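Local coordinates for tylactone synthase starter module and modules 1 & 2 (Streptomyces fradiae, PDB 2Z5L), which probably reduces a beta-keto group of the growing polyketide to a hydroxyl, as the first ketoreductase of the tylosin synthase, at residues A[67-72]-A[215-220]. Residues are numbered along the deposited sequence; the frame is centred on the assembly and turned at random.
Sequences TTVLSE and RALELA
Val69 and Glu218 mark the closest approach of the two helix segments, their CA atoms 5.9 Å apart, and no hydrogen bond joins 67-72 to 215-220. Val69 points toward the other helix and sets both methyls against one side of the Leu217 backbone. CG1, held anti to the backbone N (chi1 -176°), lies over the carbonyl of Leu217. Val69 CG1 is 3.5 Å from Leu217 O, and Glu218 OE1 comes to 3.1 Å from CG1, close for a methyl group. CG2 rests 3.8 Å from Leu217 CB, the two side chains crossing at roughly a right angle. Glu218 starts off to one side; an unstaggered chi1 of -119° and a bend at chi2 turn the chain toward Val69, whose CG1 lies close to the plane of the carboxylate. OE1 there has a long, weak ion pair with Arg73, which may partly offset the charge of Glu72, whose OE1 is near Glu218 OE1 (5.6 Å) but not in contact. On helix 60-71, Ser71 N and Ser71 OG grip Thr67 O from opposite faces of its carbonyl plane, the hydroxyl at 2.9 Å from Thr67 O. Further along helix 214-224, Ala221 touches both Val69 and Leu70, and Leu70 also reaches Cys50 and Leu52 of strand 49-54. Val69, with Leu70 beside it, thus packs helix 60-71 against helix 214-224, flanking the parallel strands of the N-terminal Rossmann-like half, as in the structural subdomain of modular polyketide ketoreductases.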
loop_
_atom_site.group_PDB
_atom_site.type_symbol
_atom_site.label_atom_id
_atom_site.label_comp_id
_atom_site.label_asym_id
_atom_site.label_seq_id
_atom_site.Cartn_x
_atom_site.Cartn_y
_atom_site.Cartn_z
ATOM N N THR A 67 -12.429 9.662 25.431
ATOM C CA THR A 67 -11.922 10.167 26.701
ATOM C C THR A 67 -12.395 9.280 27.851
ATOM O O THR A 67 -11.608 8.880 28.710
ATOM C CB THR A 67 -12.404 11.615 26.942
ATOM O OG1 THR A 67 -13.770 11.734 26.531
ATOM C CG2 THR A 67 -11.564 12.599 26.143
ATOM N N THR A 68 -13.685 8.962 27.847
ATOM C CA THR A 68 -14.284 8.129 28.886
ATOM C C THR A 68 -13.659 6.738 28.937
ATOM O O THR A 68 -13.162 6.301 29.977
ATOM C CB THR A 68 -15.801 7.969 28.655
ATOM O OG1 THR A 68 -16.395 9.262 28.487
ATOM C CG2 THR A 68 -16.450 7.270 29.842
ATOM N N VAL A 69 -13.691 6.047 27.803
ATOM C CA VAL A 69 -13.142 4.701 27.705
ATOM C C VAL A 69 -11.676 4.651 28.138
ATOM O O VAL A 69 -11.275 3.772 28.902
ATOM C CB VAL A 69 -13.260 4.164 26.262
ATOM C CG1 VAL A 69 -12.773 2.730 26.202
ATOM C CG2 VAL A 69 -14.702 4.256 25.789
ATOM N N LEU A 70 -10.882 5.603 27.652
ATOM C CA LEU A 70 -9.463 5.663 27.987
ATOM C C LEU A 70 -9.211 5.943 29.472
ATOM O O LEU A 70 -8.381 5.286 30.105
ATOM C CB LEU A 70 -8.761 6.728 27.133
ATOM C CG LEU A 70 -8.667 6.450 25.630
ATOM C CD1 LEU A 70 -8.071 7.653 24.910
ATOM C CD2 LEU A 70 -7.818 5.214 25.399
ATOM N N SER A 71 -9.923 6.924 30.022
ATOM C CA SER A 71 -9.775 7.286 31.430
ATOM C C SER A 71 -10.120 6.107 32.331
ATOM O O SER A 71 -9.455 5.872 33.342
ATOM C CB SER A 71 -10.675 8.475 31.778
ATOM O OG SER A 71 -10.217 9.665 31.159
ATOM N N GLU A 72 -11.162 5.369 31.969
ATOM C CA GLU A 72 -11.554 4.216 32.761
ATOM C C GLU A 72 -10.480 3.140 32.685
ATOM O O GLU A 72 -10.712 1.998 33.079
ATOM C CB GLU A 72 -12.878 3.644 32.264
ATOM C CG GLU A 72 -14.056 4.590 32.396
ATOM C CD GLU A 72 -15.363 3.924 32.022
ATOM O OE1 GLU A 72 -15.465 3.408 30.887
ATOM O OE2 GLU A 72 -16.286 3.914 32.864
ATOM N N ARG A 215 -18.850 -0.819 23.160
ATOM C CA ARG A 215 -17.838 -1.876 23.164
ATOM C C ARG A 215 -16.752 -1.608 22.125
ATOM O O ARG A 215 -15.568 -1.880 22.351
ATOM C CB ARG A 215 -18.518 -3.226 22.890
ATOM C CG ARG A 215 -18.040 -4.388 23.754
ATOM C CD ARG A 215 -16.829 -5.074 23.145
ATOM N NE ARG A 215 -16.620 -6.418 23.684
ATOM C CZ ARG A 215 -16.169 -7.445 22.969
ATOM N NH1 ARG A 215 -16.009 -8.635 23.533
ATOM N NH2 ARG A 215 -15.887 -7.283 21.683
ATOM N N ALA A 216 -17.170 -1.072 20.983
ATOM C CA ALA A 216 -16.256 -0.743 19.898
ATOM C C ALA A 216 -15.130 0.116 20.455
ATOM O O ALA A 216 -13.960 -0.258 20.387
ATOM C CB ALA A 216 -17.000 0.011 18.805
ATOM N N LEU A 217 -15.489 1.269 21.012
ATOM C CA LEU A 217 -14.492 2.158 21.587
ATOM C C LEU A 217 -13.742 1.433 22.697
ATOM O O LEU A 217 -12.547 1.641 22.889
ATOM C CB LEU A 217 -15.155 3.412 22.148
ATOM C CG LEU A 217 -15.837 4.321 21.133
ATOM C CD1 LEU A 217 -16.467 5.480 21.871
ATOM C CD2 LEU A 217 -14.821 4.820 20.100
ATOM N N GLU A 218 -14.452 0.571 23.417
ATOM C CA GLU A 218 -13.855 -0.188 24.507
ATOM C C GLU A 218 -12.714 -1.046 23.986
ATOM O O GLU A 218 -11.584 -0.955 24.476
ATOM C CB GLU A 218 -14.905 -1.078 25.173
ATOM C CG GLU A 218 -15.136 -0.782 26.651
ATOM C CD GLU A 218 -13.883 -0.969 27.494
ATOM O OE1 GLU A 218 -12.940 -0.155 27.357
ATOM O OE2 GLU A 218 -13.838 -1.937 28.292
ATOM N N LEU A 219 -13.012 -1.880 22.992
ATOM C CA LEU A 219 -12.005 -2.756 22.395
ATOM C C LEU A 219 -10.797 -1.932 21.945
ATOM O O LEU A 219 -9.644 -2.321 22.168
ATOM C CB LEU A 219 -12.598 -3.510 21.194
ATOM C CG LEU A 219 -13.775 -4.462 21.438
ATOM C CD1 LEU A 219 -14.304 -4.989 20.106
ATOM C CD2 LEU A 219 -13.339 -5.609 22.323
ATOM N N ALA A 220 -11.076 -0.789 21.322
ATOM C CA ALA A 220 -10.036 0.109 20.831
ATOM C C ALA A 220 -9.031 0.433 21.927
ATOM O O ALA A 220 -7.825 0.299 21.742
ATOM C CB ALA A 220 -10.666 1.394 20.310
#